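Long-range contacts in putative endonuclease/exonuclease/phosphatase family protein (PDB 3MPR), which is probably a metal-dependent hydrolase of the DNase I-like clan, likely an endonuclease or 3'-5' RNA exonuclease: residues Lys92-Leu103 and Pro119-Lys130; Tyr188-Val196 and Arg226-Pro234. All blocks are in the same frame, centred on the assembly; numbering follows the deposited sequence.

From the N terminus, the chain first builds strands that include 46-50, 67-70 and 86-89 of one sheet before Lys92-Leu103 starts the second as one of its two outermost strands within the chain. Contact 1 brings Pro119-Lys130 back beside that strand and closes a 15-residue connection without helix or strand. The chain then adds strand 135-142, helix 148-164 and strand 173-178 before contact 2 opens, where Tyr188-Val196, on helix 186-192, meets Arg226-Pro234, on strand 228-232, 29 residues later. The two contacts follow in series, neither nesting nor crossing, with centres about 19 Å apart. Contact 1 pairs two strands of the second sheet; contact 2 packs a helix on another strand of it. Helix 148-164 touches both.

Contact 1 of 2, residues Lys92-Leu103 and Pro119-Lys130; sequences KFDIVEKGDFWL and PRICSWGHFKCK
Phe93-Trp102, an edge strand of its sheet within the chain, pairs antiparallel with Ile121-Cys129, which strand 135-142 flanks in turn; a classic beta bulge sets Val96 and Glu97 both opposite His126, whose O takes a 2.8 Å bond from Val96 N and a weak one from Glu97 N. Val96 CB lies over the centre of the imidazole, 3.8 Å from its centroid; water 3 joins His126 ND1 to Glu97 OE1, and His126 NE2 bonds Glu135 OE1. Trp124 turns its indole across the partner strand because CG sits between the backbone N and the carbonyl carbon (chi1 61°). One face covers the Gly99 backbone, with Gly99 N 3.4 Å from Trp124 CE2, where a side chain would collide with the ring. Glu97 OE2 meets the indole edge at CH2 and also forms a salt bridge with Arg167. Farther along, Cys122 CB lies over one face of Phe101, and Cys122 SG comes 3.4 Å from Phe101 CZ. On the other face of the sheet, Ser123 OG donates to the anti lone pair of Asp100 OD2 at 2.6 Å; Val72 N also bonds this oxygen. With two donors on one oxygen, the Asp100 carboxylate is probably stabilised as the anion and fixed in rotation.

Contact 2 of 2, residues Tyr188-Val196 and Arg226-Pro234; sequences YDAFVSKGV and RIDHIFVSP
Phe231 reaches from strand 228-232 into the side of helix 186-192, its CB pointing toward the helix. CG stands anti to the carbonyl carbon (chi1 -65°), which carries the ring out between three helix side chains. Beyond CB and CG, CD1 and CE1 run along Val192, whose CG1 lies 3.7 Å from Phe231 CE1. On the other edge Phe231 CE2 meets Phe191 CD2 at 3.9 Å, and at the tip Phe231 CZ touches Tyr188 CD2 at 3.9 Å. Phe191 covers one face: its CB sits over the ring centre, 4.1 Å from the centroid, and its own ring forms an offset stack with planes 24° apart. Tyr188 also turns its edge to the face of His229, Tyr188 CD2 lying 3.7 Å from His229 NE2, with centroids 5.2 Å apart. Its hydroxyl and Arg226 NH2 share Asp199 OD2 as a partner. Were Phe231 replaced by alanine, Phe191 would probably lose its stacking partner and a gap would open beside Val192 and Tyr188. At the far end, Pro234 CG packs on Gly195 O, at the end of the type I turn from Val192 to Gly195. The aromatic cluster is completed by Phe179, which meets Phe191, His229 and Phe231, while Leu175 of strand 173-178 and Ala155 of helix 148-164 touch Phe191, so helix 186-192 packs against both helix 148-164 and the sheet.

Contact 1 of 2, residues Lys92-Leu103 and Pro119-Lys130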
# COMPACT_ATOMS: atom_id res chain seq x y z
N LYS A 92 -19.04 2.09 9.22
CA LYS A 92 -19.42 2.15 7.80
C LYS A 92 -20.60 1.27 7.36
O LYS A 92 -21.31 1.62 6.43
CB LYS A 92 -18.22 1.85 6.91
CG LYS A 92 -17.25 3.01 6.77
CD LYS A 92 -16.06 2.60 5.92
CE LYS A 92 -14.90 3.57 6.09
NZ LYS A 92 -14.96 4.65 5.08
N PHE A 93 -20.80 0.14 8.03
CA PHE A 93 -21.82 -0.82 7.58
C PHE A 93 -22.69 -1.27 8.72
O PHE A 93 -22.21 -1.44 9.85
CB PHE A 93 -21.15 -2.06 6.97
CG PHE A 93 -20.12 -1.75 5.93
CD1 PHE A 93 -18.78 -1.70 6.27
CD2 PHE A 93 -20.49 -1.51 4.61
CE1 PHE A 93 -17.81 -1.41 5.31
CE2 PHE A 93 -19.54 -1.21 3.65
CZ PHE A 93 -18.20 -1.16 4.00
N ASP A 94 -23.97 -1.49 8.43
CA ASP A 94 -24.83 -2.28 9.31
C ASP A 94 -24.97 -3.67 8.73
O ASP A 94 -24.88 -3.86 7.52
CB ASP A 94 -26.23 -1.65 9.41
CG ASP A 94 -26.26 -0.41 10.29
OD1 ASP A 94 -25.66 -0.44 11.38
OD2 ASP A 94 -26.87 0.60 9.87
N ILE A 95 -25.19 -4.66 9.60
CA ILE A 95 -25.49 -6.01 9.13
C ILE A 95 -26.99 -6.18 9.06
O ILE A 95 -27.69 -5.98 10.05
CB ILE A 95 -24.90 -7.07 10.04
CG1 ILE A 95 -23.38 -7.10 9.86
CG2 ILE A 95 -25.53 -8.44 9.73
CD1 ILE A 95 -22.67 -7.97 10.87
N VAL A 96 -27.48 -6.53 7.88
CA VAL A 96 -28.91 -6.79 7.70
C VAL A 96 -29.16 -8.22 8.11
O VAL A 96 -30.12 -8.52 8.82
CB VAL A 96 -29.34 -6.59 6.24
CG1 VAL A 96 -30.81 -6.91 6.06
CG2 VAL A 96 -29.05 -5.17 5.78
N GLU A 97 -28.27 -9.11 7.68
CA GLU A 97 -28.41 -10.54 7.89
C GLU A 97 -27.01 -11.13 7.80
O GLU A 97 -26.16 -10.60 7.09
CB GLU A 97 -29.27 -11.12 6.76
CG GLU A 97 -30.26 -12.15 7.18
CD GLU A 97 -30.80 -12.95 6.02
OE1 GLU A 97 -31.32 -12.36 5.04
OE2 GLU A 97 -30.70 -14.18 6.09
N LYS A 98 -26.76 -12.23 8.51
CA LYS A 98 -25.48 -12.92 8.41
C LYS A 98 -25.69 -14.42 8.60
O LYS A 98 -26.66 -14.84 9.22
CB LYS A 98 -24.51 -12.42 9.47
CG LYS A 98 -24.94 -12.78 10.89
CD LYS A 98 -23.85 -12.40 11.89
CE LYS A 98 -24.34 -12.54 13.34
NZ LYS A 98 -23.18 -12.43 14.29
N GLY A 99 -24.77 -15.22 8.08
CA GLY A 99 -24.90 -16.67 8.21
C GLY A 99 -23.64 -17.42 7.82
O GLY A 99 -22.60 -16.82 7.52
N ASP A 100 -23.75 -18.74 7.81
CA ASP A 100 -22.63 -19.61 7.41
C ASP A 100 -23.25 -20.86 6.82
O ASP A 100 -24.32 -21.30 7.26
CB ASP A 100 -21.79 -20.02 8.63
CG ASP A 100 -21.50 -18.85 9.56
OD1 ASP A 100 -22.37 -18.53 10.39
OD2 ASP A 100 -20.39 -18.26 9.47
N PHE A 101 -22.57 -21.45 5.85
CA PHE A 101 -22.94 -22.76 5.33
C PHE A 101 -21.68 -23.56 5.04
O PHE A 101 -20.65 -22.99 4.66
CB PHE A 101 -23.86 -22.64 4.10
CG PHE A 101 -23.29 -21.84 2.95
CD1 PHE A 101 -23.48 -20.47 2.88
CD2 PHE A 101 -22.61 -22.47 1.91
CE1 PHE A 101 -22.96 -19.73 1.81
CE2 PHE A 101 -22.09 -21.74 0.85
CZ PHE A 101 -22.27 -20.37 0.80
N TRP A 102 -21.75 -24.88 5.23
CA TRP A 102 -20.62 -25.75 4.91
C TRP A 102 -20.63 -26.10 3.44
O TRP A 102 -21.68 -26.18 2.82
CB TRP A 102 -20.61 -27.00 5.80
CG TRP A 102 -20.09 -26.67 7.17
CD1 TRP A 102 -18.83 -26.86 7.63
CD2 TRP A 102 -20.81 -26.03 8.23
NE1 TRP A 102 -18.71 -26.39 8.91
CE2 TRP A 102 -19.92 -25.88 9.31
CE3 TRP A 102 -22.12 -25.58 8.38
CZ2 TRP A 102 -20.29 -25.29 10.52
CZ3 TRP A 102 -22.50 -25.00 9.59
CH2 TRP A 102 -21.59 -24.86 10.63
N LEU A 103 -19.44 -26.29 2.87
CA LEU A 103 -19.33 -26.60 1.45
C LEU A 103 -19.46 -28.11 1.29
O LEU A 103 -18.48 -28.83 1.21
CB LEU A 103 -17.99 -26.08 0.91
CG LEU A 103 -17.78 -24.58 1.15
CD1 LEU A 103 -16.40 -24.12 0.69
CD2 LEU A 103 -18.90 -23.77 0.46
N PRO A 119 -13.80 -30.48 6.78
CA PRO A 119 -14.98 -29.62 6.61
C PRO A 119 -14.52 -28.22 6.24
O PRO A 119 -13.46 -27.78 6.67
CB PRO A 119 -15.62 -29.60 7.99
CG PRO A 119 -14.47 -29.90 8.94
CD PRO A 119 -13.61 -30.89 8.19
N ARG A 120 -15.31 -27.53 5.43
CA ARG A 120 -14.94 -26.22 4.92
C ARG A 120 -16.17 -25.34 5.01
O ARG A 120 -17.27 -25.77 4.67
CB ARG A 120 -14.47 -26.32 3.46
CG ARG A 120 -13.32 -27.31 3.26
CD ARG A 120 -12.02 -26.78 3.84
NE ARG A 120 -10.91 -27.70 3.60
CZ ARG A 120 -9.62 -27.38 3.72
NH1 ARG A 120 -9.27 -26.15 4.08
NH2 ARG A 120 -8.68 -28.29 3.48
N ILE A 121 -15.99 -24.11 5.47
CA ILE A 121 -17.13 -23.26 5.76
C ILE A 121 -17.07 -21.98 4.93
O ILE A 121 -15.99 -21.45 4.67
CB ILE A 121 -17.21 -22.94 7.28
CG1 ILE A 121 -18.60 -22.43 7.67
CG2 ILE A 121 -16.11 -21.95 7.70
CD1 ILE A 121 -18.77 -22.16 9.16
N CYS A 122 -18.24 -21.53 4.49
CA CYS A 122 -18.38 -20.23 3.86
C CYS A 122 -19.23 -19.38 4.79
O CYS A 122 -20.33 -19.78 5.17
CB CYS A 122 -19.05 -20.36 2.49
SG CYS A 122 -19.39 -18.78 1.70
N SER A 123 -18.70 -18.23 5.19
CA SER A 123 -19.44 -17.29 6.02
C SER A 123 -19.80 -16.07 5.17
O SER A 123 -19.07 -15.69 4.26
CB SER A 123 -18.61 -16.84 7.23
OG SER A 123 -18.26 -17.95 8.04
N TRP A 124 -20.94 -15.46 5.48
CA TRP A 124 -21.41 -14.37 4.65
C TRP A 124 -22.16 -13.36 5.49
O TRP A 124 -22.60 -13.65 6.61
CB TRP A 124 -22.31 -14.91 3.53
CG TRP A 124 -23.54 -15.63 4.08
CD1 TRP A 124 -23.64 -16.95 4.41
CD2 TRP A 124 -24.80 -15.03 4.39
NE1 TRP A 124 -24.91 -17.21 4.91
CE2 TRP A 124 -25.63 -16.05 4.89
CE3 TRP A 124 -25.31 -13.73 4.27
CZ2 TRP A 124 -26.95 -15.80 5.29
CZ3 TRP A 124 -26.61 -13.49 4.66
CH2 TRP A 124 -27.42 -14.52 5.17
N GLY A 125 -22.27 -12.16 4.94
CA GLY A 125 -23.10 -11.13 5.53
C GLY A 125 -23.79 -10.37 4.42
O GLY A 125 -23.21 -10.15 3.36
N HIS A 126 -25.04 -10.00 4.67
CA HIS A 126 -25.76 -9.04 3.85
C HIS A 126 -25.55 -7.69 4.52
O HIS A 126 -26.07 -7.45 5.61
CB HIS A 126 -27.24 -9.44 3.84
CG HIS A 126 -28.16 -8.47 3.14
ND1 HIS A 126 -29.47 -8.80 2.84
CD2 HIS A 126 -27.98 -7.20 2.72
CE1 HIS A 126 -30.05 -7.76 2.26
NE2 HIS A 126 -29.17 -6.78 2.18
N PHE A 127 -24.76 -6.82 3.89
CA PHE A 127 -24.41 -5.53 4.48
C PHE A 127 -25.17 -4.36 3.88
O PHE A 127 -25.61 -4.42 2.74
CB PHE A 127 -22.91 -5.25 4.31
CG PHE A 127 -22.04 -6.16 5.12
CD1 PHE A 127 -21.64 -7.38 4.61
CD2 PHE A 127 -21.63 -5.79 6.39
CE1 PHE A 127 -20.85 -8.23 5.35
CE2 PHE A 127 -20.84 -6.65 7.16
CZ PHE A 127 -20.44 -7.86 6.63
N LYS A 128 -25.30 -3.28 4.66
CA LYS A 128 -25.89 -2.04 4.19
C LYS A 128 -24.96 -0.88 4.54
O LYS A 128 -24.62 -0.68 5.71
CB LYS A 128 -27.26 -1.82 4.82
CG LYS A 128 -27.97 -0.56 4.33
CD LYS A 128 -29.39 -0.48 4.88
CE LYS A 128 -30.19 0.62 4.22
NZ LYS A 128 -31.53 0.78 4.84
N CYS A 129 -24.56 -0.10 3.54
CA CYS A 129 -23.68 1.03 3.76
C CYS A 129 -24.44 2.13 4.50
O CYS A 129 -25.53 2.53 4.10
CB CYS A 129 -23.13 1.55 2.43
SG CYS A 129 -22.21 0.28 1.52
N LYS A 130 -23.86 2.59 5.60
CA LYS A 130 -24.50 3.61 6.42
C LYS A 130 -24.63 4.95 5.68
O LYS A 130 -25.60 5.68 5.90
CB LYS A 130 -23.75 3.80 7.74
CG LYS A 130 -23.93 2.64 8.70
CD LYS A 130 -23.25 2.91 10.04
CE LYS A 130 -23.68 1.90 11.08
NZ LYS A 130 -23.02 2.10 12.41
O HOH W 1 -24.96 0.77 13.85
O HOH W 2 -27.01 1.01 7.04
O HOH W 3 -29.69 -11.62 2.96
O HOH W 4 -26.17 -19.80 5.24

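Contact 2 of 2, residues Tyr188-Val196 and Arg226-Pro234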
# COMPACT_ATOMS: atom_id res chain seq x y z
N TYR A 188 -11.77 -22.55 -10.59
CA TYR A 188 -11.69 -21.13 -10.94
C TYR A 188 -12.67 -20.84 -12.08
O TYR A 188 -13.48 -19.90 -12.01
CB TYR A 188 -10.25 -20.76 -11.34
CG TYR A 188 -10.10 -19.34 -11.87
CD1 TYR A 188 -10.30 -19.07 -13.22
CD2 TYR A 188 -9.79 -18.28 -11.03
CE1 TYR A 188 -10.18 -17.79 -13.72
CE2 TYR A 188 -9.67 -16.98 -11.52
CZ TYR A 188 -9.87 -16.75 -12.87
OH TYR A 188 -9.75 -15.49 -13.39
N ASP A 189 -12.60 -21.66 -13.13
CA ASP A 189 -13.49 -21.51 -14.27
C ASP A 189 -14.94 -21.58 -13.83
O ASP A 189 -15.80 -20.94 -14.41
CB ASP A 189 -13.27 -22.63 -15.31
CG ASP A 189 -11.85 -22.66 -15.86
OD1 ASP A 189 -11.13 -21.65 -15.74
OD2 ASP A 189 -11.48 -23.71 -16.43
N ALA A 190 -15.21 -22.37 -12.79
CA ALA A 190 -16.59 -22.55 -12.35
C ALA A 190 -17.24 -21.23 -11.91
O ALA A 190 -18.44 -21.02 -12.11
CB ALA A 190 -16.67 -23.60 -11.25
N PHE A 191 -16.44 -20.32 -11.35
CA PHE A 191 -16.97 -19.02 -10.94
C PHE A 191 -17.19 -18.04 -12.09
O PHE A 191 -18.14 -17.25 -12.07
CB PHE A 191 -16.07 -18.37 -9.87
CG PHE A 191 -16.09 -19.09 -8.54
CD1 PHE A 191 -17.18 -18.98 -7.70
CD2 PHE A 191 -15.02 -19.87 -8.15
CE1 PHE A 191 -17.21 -19.64 -6.47
CE2 PHE A 191 -15.04 -20.54 -6.93
CZ PHE A 191 -16.13 -20.42 -6.09
N VAL A 192 -16.31 -18.07 -13.09
CA VAL A 192 -16.26 -16.98 -14.06
C VAL A 192 -16.69 -17.29 -15.49
O VAL A 192 -16.96 -16.37 -16.25
CB VAL A 192 -14.84 -16.38 -14.16
CG1 VAL A 192 -14.41 -15.76 -12.84
CG2 VAL A 192 -13.83 -17.43 -14.64
N SER A 193 -16.72 -18.57 -15.86
CA SER A 193 -16.89 -18.94 -17.26
C SER A 193 -18.22 -18.50 -17.86
O SER A 193 -18.31 -18.31 -19.07
CB SER A 193 -16.74 -20.45 -17.46
OG SER A 193 -17.89 -21.13 -16.99
N LYS A 194 -19.26 -18.35 -17.04
CA LYS A 194 -20.56 -17.89 -17.53
C LYS A 194 -20.85 -16.42 -17.19
O LYS A 194 -21.96 -15.94 -17.38
CB LYS A 194 -21.70 -18.77 -16.99
CG LYS A 194 -21.54 -20.25 -17.26
CD LYS A 194 -21.39 -20.54 -18.75
CE LYS A 194 -21.21 -22.04 -19.00
NZ LYS A 194 -20.88 -22.34 -20.43
N GLY A 195 -19.85 -15.71 -16.67
CA GLY A 195 -20.03 -14.30 -16.35
C GLY A 195 -20.94 -13.99 -15.16
O GLY A 195 -21.37 -12.84 -15.00
N VAL A 196 -21.24 -14.99 -14.33
CA VAL A 196 -21.98 -14.77 -13.09
C VAL A 196 -21.15 -13.91 -12.14
O VAL A 196 -21.69 -13.02 -11.47
CB VAL A 196 -22.38 -16.10 -12.39
CG1 VAL A 196 -23.03 -15.84 -11.03
CG2 VAL A 196 -23.34 -16.90 -13.28
N ARG A 226 -2.32 -17.39 -8.66
CA ARG A 226 -3.15 -16.68 -7.69
C ARG A 226 -4.11 -17.72 -7.10
O ARG A 226 -4.85 -18.39 -7.84
CB ARG A 226 -3.93 -15.55 -8.38
CG ARG A 226 -3.06 -14.65 -9.29
CD ARG A 226 -3.83 -13.47 -9.86
NE ARG A 226 -5.06 -13.86 -10.54
CZ ARG A 226 -5.13 -14.31 -11.79
NH1 ARG A 226 -4.03 -14.42 -12.53
NH2 ARG A 226 -6.30 -14.63 -12.31
N ILE A 227 -4.06 -17.91 -5.78
CA ILE A 227 -4.98 -18.85 -5.15
C ILE A 227 -5.96 -18.14 -4.21
O ILE A 227 -6.94 -18.72 -3.73
CB ILE A 227 -4.23 -20.00 -4.45
CG1 ILE A 227 -3.43 -19.50 -3.25
CG2 ILE A 227 -3.35 -20.75 -5.45
CD1 ILE A 227 -2.78 -20.63 -2.45
N ASP A 228 -5.68 -16.86 -3.95
CA ASP A 228 -6.59 -16.03 -3.18
C ASP A 228 -7.21 -15.07 -4.18
O ASP A 228 -6.49 -14.37 -4.89
CB ASP A 228 -5.81 -15.25 -2.12
CG ASP A 228 -5.03 -16.18 -1.21
OD1 ASP A 228 -3.81 -16.38 -1.42
OD2 ASP A 228 -5.66 -16.75 -0.29
N HIS A 229 -8.55 -15.04 -4.24
CA HIS A 229 -9.23 -14.24 -5.24
C HIS A 229 -10.28 -13.37 -4.59
O HIS A 229 -10.77 -13.66 -3.49
CB HIS A 229 -9.97 -15.13 -6.25
CG HIS A 229 -9.10 -16.14 -6.93
ND1 HIS A 229 -8.11 -15.79 -7.82
CD2 HIS A 229 -9.10 -17.50 -6.88
CE1 HIS A 229 -7.52 -16.88 -8.27
NE2 HIS A 229 -8.11 -17.93 -7.72
N ILE A 230 -10.64 -12.31 -5.30
CA ILE A 230 -11.86 -11.56 -4.99
C ILE A 230 -12.71 -11.56 -6.25
O ILE A 230 -12.34 -10.95 -7.25
CB ILE A 230 -11.54 -10.14 -4.52
CG1 ILE A 230 -10.68 -10.20 -3.24
CG2 ILE A 230 -12.83 -9.36 -4.26
CD1 ILE A 230 -10.37 -8.82 -2.61
N PHE A 231 -13.84 -12.27 -6.21
CA PHE A 231 -14.77 -12.33 -7.33
C PHE A 231 -15.92 -11.39 -7.01
O PHE A 231 -16.34 -11.29 -5.85
CB PHE A 231 -15.33 -13.75 -7.47
CG PHE A 231 -14.29 -14.79 -7.84
CD1 PHE A 231 -13.77 -14.85 -9.13
CD2 PHE A 231 -13.87 -15.73 -6.92
CE1 PHE A 231 -12.85 -15.81 -9.49
CE2 PHE A 231 -12.95 -16.70 -7.26
CZ PHE A 231 -12.44 -16.75 -8.55
N VAL A 232 -16.44 -10.71 -8.03
CA VAL A 232 -17.53 -9.77 -7.81
C VAL A 232 -18.60 -9.89 -8.89
O VAL A 232 -18.31 -10.30 -10.00
CB VAL A 232 -17.05 -8.30 -7.76
CG1 VAL A 232 -16.04 -8.09 -6.63
CG2 VAL A 232 -16.44 -7.88 -9.09
N SER A 233 -19.82 -9.51 -8.56
CA SER A 233 -20.86 -9.45 -9.59
C SER A 233 -20.42 -8.45 -10.67
O SER A 233 -19.74 -7.48 -10.39
CB SER A 233 -22.20 -9.02 -8.98
OG SER A 233 -22.61 -9.91 -7.95
N PRO A 234 -20.82 -8.69 -11.93
CA PRO A 234 -20.37 -7.80 -13.01
C PRO A 234 -20.95 -6.39 -12.85
O PRO A 234 -20.48 -5.47 -13.51
CB PRO A 234 -20.92 -8.45 -14.28
CG PRO A 234 -21.35 -9.83 -13.88
CD PRO A 234 -21.65 -9.80 -12.42
O HOH W 5 -7.06 -15.79 -15.39
O HOH W 6 -24.06 -11.87 -9.35